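SJCHGC06286 protein (Schistosoma japonicum, PDB 3QBR) probably binds the BH domains of other Bcl-2 family proteins and so takes part in the control of apoptosis. Local coordinates at residues S22-S27 with Q59-S64; T100-F105 with S142-M147; F105-L110 with I149-Q154. All coordinates share one frame; numbering follows the deposited sequence.

Contact 1: residues S22-S27 with Q59-S64; sequences STLCHS and QEIIHS
Ile-62 and Leu-24 meet through methyl groups where two helices pass at a wide angle: the axes of 22-27 and 59-64 come to 10.6 Å at a crossing angle of -55°. From CB outward, Ile-62 first turns toward the other helix, and CG1 leaves CB beside the backbone N, opposite the carbonyl carbon. Ile-62 CG1 lies 3.9 Å from Leu-24 CD2, already inside the contact. A second turn at chi2, -67°, then carries Ile-62 CD1 over the facing turn, with Leu-24 CD2 3.5 Å away. Ile-62 CD1 rests against the backbone too, 3.7 Å from Leu-24 O, and Ser-27 CB, about one turn further along, lies 3.8 Å from Ile-62 CD1. The two side chains, Leu-24 and Ile-62, lie alongside one another, each running toward the other's helix.

Leu-24 has a second neighbour in Ile-61, and these two side chains stand at about a right angle. Ile-61 CG2 sits by both methyls of the leucine, 3.8 Å from Leu-24 CD2 and 3.9 Å from Leu-24 CD1. Ser-27 brings only its CB; its hydroxyl turns back to its own helix, where Ser-27 OG donates to Thr-23 O over 2.9 Å, from the face opposite the one used by Ser-27 N.

Around this apolar joint the Bcl-2-type helical bundle closes in. Trp-170 packs on both Leu-24 and Ile-61, and Leu-173 and Ile-174 of helix 172-176 also lie against Ile-61. On its other flank, helix 17-31 sets Cys-25 against Phe-126 and Leu-129 of helix 119-137 and against Ile-149 of helix 142-159.

Contact 2: residues T100-F105 with S142-M147; sequences TALEIF and SDAIQM
Met-147 reaches over to touch both Leu-102 and Glu-103, and its bent chain explains how. CG sets out opposite the backbone N (chi1 -171°), which throws the chain toward helix 99-113; bends at chi2 and chi3 then turn the sulfur and the methyl onto different residues. Met-147 SD lies beside the aliphatic stem of the glutamate, 4.0 Å from Glu-103 CB, while Met-147 CE curls back onto the leucine, 3.8 Å from Leu-102 CD2 and 3.9 Å from Leu-102 CG.

The two helices run the same way here, 32° apart with axes 10.5 Å from each other, in the all-helical Bcl-2 fold. Helix 119-137 also packs on helix 142-159, Leu-136 on Ala-144 and Val-133 on Ile-145.

Leu-102 is also extended at chi1 (-179°), which directs CD2 toward helix 142-159. Leu-102 CD2 faces both Met-147 CE and Ala-144 CB, the latter 4.1 Å away. Leu-89 and Ile-91 border the leucine as well. Glu-103, by contrast, lends the contact mainly its CB and CG: its chain runs straight on past the sulfur, and no hydrogen bond joins the two segments.

Contact 3: residues F105-L110 with I149-Q154; sequences FYLEIL and IKTTSQ
Tyr-106 carries the one hydrogen bond between these segments: Tyr-106 OH donates to Thr-152 OG1 over 3.0 Å. That threonine oxygen lies at the edge of the ring, near its plane, and Thr-152 OG1 is also only 3.3 Å from Tyr-106 CE2. It has a second polar partner in its own helix, the carbonyl oxygen of Leu-148, so a short relay runs from the phenol through the threonine hydroxyl to the backbone. Both residues are buried, and the relay gives each hydroxyl a polar partner in an otherwise greasy setting. Tyr-106 gets there because its ring leaves opposite the backbone N (chi1 -167°), reaching straight over to helix 142-159.

The apolar contacts gather on one methyl. Thr-151 CG2, in the plane of the tyrosine ring, meets its edge at Tyr-106 CD2, 3.8 Å away. Thr-151 CG2 also sits 3.6 Å from Leu-107 CD2, so one methyl touches two consecutive side chains of the facing helix. Its position follows from chi1 of -66°, which places CG2 opposite the backbone N and leaves Thr-151 OG1 to a weak hydrogen bond with Met-147 O. Leu-110, one turn on from Tyr-106, lays its CG over one face of the ring, offset toward the rim.

Both helices run broadly the same way, 40° apart, with axes 10.9 Å from each other. Helix 119-137 fits against the contact through Leu-129, which touches both Tyr-106 and Thr-152, with Leu-132 on the tyrosine and Met-125 on Thr-152. Helix 17-31 packs on Ile-149 and Ser-153, whereas Phe-105, Glu-108 and Ile-109 of helix 99-113 meet a second protein chain, consistent with the BH3-binding groove of this family.

Overall arrangement
Contacts 2 and 3 are successive stations on one interface, helix 99-113 against helix 142-159: they share Phe-105, and their centres lie about 8 Å apart. Contact 1 joins a different pair, helix 17-31 with helix 58-79, on the opposite side of the chain's centre. Contact 3 is the most buried and the only one with a hydrogen bond between its segments; contacts 1 and 2 are partly buried, contact 1 resting mainly on methyls, contact 2 on a methionine against a leucine and a glutamate stem. Helix 142-159 links the two sides, because its Ile-149 and Ser-153 also touch Cys-25, His-26 and Ser-22 of contact 1, and Gln-146 of contact 2 reaches His-26.

Contact 1: residues S22-S27 with Q59-S64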
# COMPACT_ATOMS: atom_id res chain seq x y z
N SER A 22 -7.82 -2.93 -6.62
CA SER A 22 -8.56 -2.85 -5.37
C SER A 22 -8.60 -4.20 -4.61
O SER A 22 -8.26 -4.28 -3.43
CB SER A 22 -9.98 -2.33 -5.66
OG SER A 22 -10.75 -2.28 -4.48
N THR A 23 -8.99 -5.26 -5.32
CA THR A 23 -9.09 -6.59 -4.73
C THR A 23 -7.75 -7.06 -4.16
O THR A 23 -7.70 -7.78 -3.15
CB THR A 23 -9.63 -7.64 -5.76
OG1 THR A 23 -10.93 -7.27 -6.22
CG2 THR A 23 -9.67 -9.01 -5.15
N LEU A 24 -6.66 -6.67 -4.81
CA LEU A 24 -5.33 -7.06 -4.33
C LEU A 24 -5.00 -6.40 -3.01
O LEU A 24 -4.41 -7.02 -2.13
CB LEU A 24 -4.25 -6.71 -5.33
CG LEU A 24 -3.69 -7.85 -6.14
CD1 LEU A 24 -2.63 -7.27 -7.10
CD2 LEU A 24 -3.10 -8.93 -5.21
N CYS A 25 -5.40 -5.13 -2.88
CA CYS A 25 -5.16 -4.42 -1.64
C CYS A 25 -5.86 -5.07 -0.48
O CYS A 25 -5.21 -5.37 0.52
CB CYS A 25 -5.59 -2.96 -1.72
SG CYS A 25 -4.54 -2.07 -2.81
N HIS A 26 -7.18 -5.27 -0.61
CA HIS A 26 -7.94 -6.04 0.39
C HIS A 26 -7.27 -7.38 0.78
O HIS A 26 -6.91 -7.58 1.94
CB HIS A 26 -9.39 -6.24 -0.05
CG HIS A 26 -10.17 -4.97 -0.14
ND1 HIS A 26 -10.45 -4.18 0.95
CD2 HIS A 26 -10.74 -4.34 -1.20
CE1 HIS A 26 -11.14 -3.12 0.58
NE2 HIS A 26 -11.34 -3.20 -0.73
N SER A 27 -7.04 -8.26 -0.18
CA SER A 27 -6.44 -9.55 0.14
C SER A 27 -5.13 -9.36 0.84
O SER A 27 -4.88 -9.99 1.86
CB SER A 27 -6.18 -10.38 -1.11
OG SER A 27 -7.33 -10.40 -1.93
N GLN A 59 -2.95 -15.55 -5.87
CA GLN A 59 -2.26 -16.12 -4.72
C GLN A 59 -0.75 -15.95 -4.85
O GLN A 59 -0.08 -15.54 -3.89
CB GLN A 59 -2.62 -17.59 -4.52
CG GLN A 59 -3.89 -17.80 -3.71
CD GLN A 59 -4.06 -19.24 -3.24
OE1 GLN A 59 -3.46 -20.16 -3.79
NE2 GLN A 59 -4.89 -19.43 -2.20
N GLU A 60 -0.23 -16.28 -6.02
CA GLU A 60 1.17 -16.05 -6.33
C GLU A 60 1.59 -14.57 -6.11
O GLU A 60 2.64 -14.30 -5.54
CB GLU A 60 1.47 -16.50 -7.76
CG GLU A 60 1.79 -17.95 -7.85
CD GLU A 60 2.69 -18.38 -6.70
OE1 GLU A 60 3.79 -17.79 -6.54
OE2 GLU A 60 2.30 -19.30 -5.95
N ILE A 61 0.74 -13.65 -6.53
CA ILE A 61 1.02 -12.24 -6.41
C ILE A 61 1.08 -11.79 -4.95
O ILE A 61 1.95 -11.02 -4.57
CB ILE A 61 -0.00 -11.39 -7.19
CG1 ILE A 61 0.12 -11.66 -8.70
CG2 ILE A 61 0.17 -9.92 -6.87
CD1 ILE A 61 -0.94 -10.90 -9.53
N ILE A 62 0.13 -12.27 -4.14
CA ILE A 62 0.06 -11.95 -2.71
C ILE A 62 1.26 -12.53 -1.97
O ILE A 62 1.82 -11.87 -1.11
CB ILE A 62 -1.24 -12.50 -2.06
CG1 ILE A 62 -2.47 -11.69 -2.49
CG2 ILE A 62 -1.12 -12.55 -0.52
CD1 ILE A 62 -2.52 -10.25 -1.99
N HIS A 63 1.64 -13.77 -2.28
CA HIS A 63 2.85 -14.37 -1.73
C HIS A 63 4.11 -13.51 -1.99
O HIS A 63 4.89 -13.21 -1.08
CB HIS A 63 3.07 -15.79 -2.25
CG HIS A 63 2.10 -16.79 -1.69
ND1 HIS A 63 1.57 -16.70 -0.42
CD2 HIS A 63 1.57 -17.92 -2.23
CE1 HIS A 63 0.75 -17.72 -0.21
NE2 HIS A 63 0.74 -18.47 -1.29
N SER A 64 4.30 -13.13 -3.25
CA SER A 64 5.39 -12.26 -3.63
C SER A 64 5.36 -11.01 -2.79
O SER A 64 6.38 -10.60 -2.25
CB SER A 64 5.32 -11.87 -5.11
OG SER A 64 5.71 -12.97 -5.91

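Contact 2: residues T100-F105 with S142-M147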
# COMPACT_ATOMS: atom_id res chain seq x y z
N THR A 100 -10.61 14.22 4.00
CA THR A 100 -10.11 14.82 2.77
C THR A 100 -8.71 15.44 2.92
O THR A 100 -7.95 15.49 1.95
CB THR A 100 -11.15 15.81 2.19
OG1 THR A 100 -10.59 16.52 1.09
CG2 THR A 100 -11.62 16.78 3.26
N ALA A 101 -8.37 15.88 4.13
CA ALA A 101 -7.00 16.33 4.40
C ALA A 101 -6.04 15.17 4.22
O ALA A 101 -4.95 15.34 3.69
CB ALA A 101 -6.86 16.89 5.81
N LEU A 102 -6.47 14.00 4.68
CA LEU A 102 -5.67 12.77 4.59
C LEU A 102 -5.51 12.28 3.15
O LEU A 102 -4.46 11.74 2.79
CB LEU A 102 -6.27 11.68 5.47
CG LEU A 102 -5.53 10.34 5.50
CD1 LEU A 102 -4.08 10.52 5.96
CD2 LEU A 102 -6.27 9.35 6.39
N GLU A 103 -6.53 12.45 2.33
CA GLU A 103 -6.38 12.09 0.93
C GLU A 103 -5.24 12.93 0.35
O GLU A 103 -4.26 12.40 -0.17
CB GLU A 103 -7.68 12.32 0.16
CG GLU A 103 -7.79 11.52 -1.13
CD GLU A 103 -9.18 11.62 -1.78
OE1 GLU A 103 -9.26 11.56 -3.02
OE2 GLU A 103 -10.18 11.75 -1.04
N ILE A 104 -5.39 14.25 0.48
CA ILE A 104 -4.35 15.20 0.08
C ILE A 104 -2.92 14.76 0.42
O ILE A 104 -2.05 14.67 -0.46
CB ILE A 104 -4.58 16.58 0.74
CG1 ILE A 104 -5.95 17.15 0.38
CG2 ILE A 104 -3.45 17.52 0.39
CD1 ILE A 104 -6.52 16.58 -0.88
N PHE A 105 -2.66 14.53 1.70
CA PHE A 105 -1.32 14.15 2.08
C PHE A 105 -0.94 12.84 1.47
O PHE A 105 0.18 12.69 0.96
CB PHE A 105 -1.17 14.09 3.58
CG PHE A 105 -1.51 15.38 4.25
CD1 PHE A 105 -1.33 16.57 3.57
CD2 PHE A 105 -1.99 15.40 5.54
CE1 PHE A 105 -1.64 17.78 4.16
CE2 PHE A 105 -2.29 16.60 6.15
CZ PHE A 105 -2.12 17.79 5.46
N SER A 142 -12.61 3.22 10.44
CA SER A 142 -13.03 2.43 9.31
C SER A 142 -13.13 3.23 8.01
O SER A 142 -12.62 2.80 6.99
CB SER A 142 -14.32 1.67 9.62
OG SER A 142 -15.43 2.54 9.64
N ASP A 143 -13.77 4.39 8.04
CA ASP A 143 -13.94 5.16 6.80
C ASP A 143 -12.62 5.70 6.25
O ASP A 143 -12.41 5.69 5.04
CB ASP A 143 -14.92 6.30 6.99
CG ASP A 143 -14.41 7.31 7.99
OD1 ASP A 143 -13.98 6.87 9.09
OD2 ASP A 143 -14.44 8.52 7.68
N ALA A 144 -11.70 6.15 7.12
CA ALA A 144 -10.39 6.56 6.61
C ALA A 144 -9.70 5.38 5.91
O ALA A 144 -9.10 5.54 4.83
CB ALA A 144 -9.48 7.19 7.71
N ILE A 145 -9.79 4.21 6.53
CA ILE A 145 -9.19 3.00 5.99
C ILE A 145 -9.72 2.74 4.58
O ILE A 145 -8.96 2.65 3.61
CB ILE A 145 -9.47 1.79 6.92
CG1 ILE A 145 -8.78 1.99 8.27
CG2 ILE A 145 -9.01 0.49 6.27
CD1 ILE A 145 -8.87 0.80 9.24
N GLN A 146 -11.05 2.65 4.45
CA GLN A 146 -11.66 2.41 3.15
C GLN A 146 -11.30 3.51 2.19
O GLN A 146 -11.27 3.31 0.98
CB GLN A 146 -13.18 2.29 3.26
CG GLN A 146 -13.67 0.94 3.80
CD GLN A 146 -12.94 -0.27 3.20
OE1 GLN A 146 -12.78 -0.37 1.97
NE2 GLN A 146 -12.52 -1.21 4.06
N MET A 147 -11.04 4.69 2.73
CA MET A 147 -10.68 5.81 1.87
C MET A 147 -9.28 5.59 1.27
O MET A 147 -9.09 5.65 0.06
CB MET A 147 -10.76 7.11 2.65
CG MET A 147 -10.62 8.36 1.79
SD MET A 147 -8.92 8.91 1.74
CE MET A 147 -8.73 9.34 3.48

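Contact 3: residues F105-L110 with I149-Q154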
# COMPACT_ATOMS: atom_id res chain seq x y z
N PHE A 105 -2.66 14.53 1.70
CA PHE A 105 -1.32 14.15 2.08
C PHE A 105 -0.94 12.84 1.47
O PHE A 105 0.18 12.69 0.96
CB PHE A 105 -1.17 14.09 3.58
CG PHE A 105 -1.51 15.38 4.25
CD1 PHE A 105 -1.33 16.57 3.57
CD2 PHE A 105 -1.99 15.40 5.54
CE1 PHE A 105 -1.64 17.78 4.16
CE2 PHE A 105 -2.29 16.60 6.15
CZ PHE A 105 -2.12 17.79 5.46
N TYR A 106 -1.86 11.87 1.53
CA TYR A 106 -1.63 10.57 0.90
C TYR A 106 -1.25 10.78 -0.55
O TYR A 106 -0.25 10.24 -1.03
CB TYR A 106 -2.87 9.65 0.98
CG TYR A 106 -2.53 8.22 0.62
CD1 TYR A 106 -1.54 7.54 1.32
CD2 TYR A 106 -3.15 7.56 -0.42
CE1 TYR A 106 -1.19 6.25 1.01
CE2 TYR A 106 -2.82 6.24 -0.74
CZ TYR A 106 -1.83 5.61 -0.02
OH TYR A 106 -1.44 4.32 -0.31
N LEU A 107 -2.06 11.57 -1.25
CA LEU A 107 -1.80 11.84 -2.65
C LEU A 107 -0.43 12.49 -2.90
O LEU A 107 0.27 12.14 -3.86
CB LEU A 107 -2.95 12.66 -3.26
CG LEU A 107 -4.12 11.73 -3.58
CD1 LEU A 107 -5.20 12.45 -4.36
CD2 LEU A 107 -3.63 10.50 -4.35
N GLU A 108 -0.04 13.40 -2.01
CA GLU A 108 1.26 14.04 -2.12
C GLU A 108 2.39 13.03 -1.86
O GLU A 108 3.46 13.11 -2.48
CB GLU A 108 1.38 15.20 -1.12
CG GLU A 108 0.58 16.46 -1.48
CD GLU A 108 0.74 17.59 -0.45
OE1 GLU A 108 1.57 17.48 0.48
OE2 GLU A 108 0.02 18.60 -0.58
N ILE A 109 2.17 12.10 -0.94
CA ILE A 109 3.17 11.09 -0.64
C ILE A 109 3.36 10.11 -1.81
O ILE A 109 4.48 9.68 -2.10
CB ILE A 109 2.80 10.28 0.60
CG1 ILE A 109 2.65 11.21 1.80
CG2 ILE A 109 3.84 9.20 0.85
CD1 ILE A 109 2.66 10.48 3.11
N LEU A 110 2.28 9.75 -2.47
CA LEU A 110 2.33 8.88 -3.62
C LEU A 110 3.02 9.57 -4.75
O LEU A 110 3.93 9.04 -5.34
CB LEU A 110 0.93 8.51 -4.05
CG LEU A 110 0.16 7.58 -3.13
CD1 LEU A 110 -1.06 7.11 -3.79
CD2 LEU A 110 1.00 6.43 -2.77
N ILE A 149 -7.66 2.83 0.84
CA ILE A 149 -7.71 1.73 -0.12
C ILE A 149 -8.32 2.16 -1.45
O ILE A 149 -7.86 1.75 -2.50
CB ILE A 149 -8.47 0.54 0.45
CG1 ILE A 149 -7.67 -0.08 1.59
CG2 ILE A 149 -8.67 -0.48 -0.64
CD1 ILE A 149 -8.48 -1.11 2.37
N LYS A 150 -9.35 3.01 -1.41
CA LYS A 150 -9.98 3.46 -2.65
C LYS A 150 -9.07 4.41 -3.42
O LYS A 150 -9.00 4.34 -4.66
CB LYS A 150 -11.31 4.15 -2.36
CG LYS A 150 -12.05 4.57 -3.60
CD LYS A 150 -13.26 5.42 -3.22
CE LYS A 150 -14.19 5.70 -4.40
NZ LYS A 150 -15.29 6.62 -3.99
N THR A 151 -8.37 5.28 -2.69
CA THR A 151 -7.46 6.25 -3.30
C THR A 151 -6.27 5.54 -3.92
O THR A 151 -5.92 5.81 -5.08
CB THR A 151 -7.01 7.30 -2.27
OG1 THR A 151 -8.15 8.07 -1.88
CG2 THR A 151 -5.98 8.21 -2.87
N THR A 152 -5.65 4.62 -3.19
CA THR A 152 -4.64 3.76 -3.80
C THR A 152 -5.13 3.15 -5.15
O THR A 152 -4.39 3.10 -6.13
CB THR A 152 -4.24 2.65 -2.85
OG1 THR A 152 -3.94 3.22 -1.59
CG2 THR A 152 -3.02 1.88 -3.37
N SER A 153 -6.39 2.70 -5.19
CA SER A 153 -6.95 2.10 -6.40
C SER A 153 -7.08 3.06 -7.57
O SER A 153 -6.67 2.70 -8.68
CB SER A 153 -8.32 1.47 -6.13
OG SER A 153 -8.19 0.30 -5.33
N GLN A 154 -7.67 4.24 -7.35
CA GLN A 154 -7.76 5.25 -8.41
C GLN A 154 -6.38 5.67 -8.91
O GLN A 154 -6.14 5.69 -10.11
CB GLN A 154 -8.50 6.51 -7.93
CG GLN A 154 -9.97 6.33 -7.69
CD GLN A 154 -10.47 7.28 -6.61
OE1 GLN A 154 -9.77 8.21 -6.21
NE2 GLN A 154 -11.69 7.04 -6.14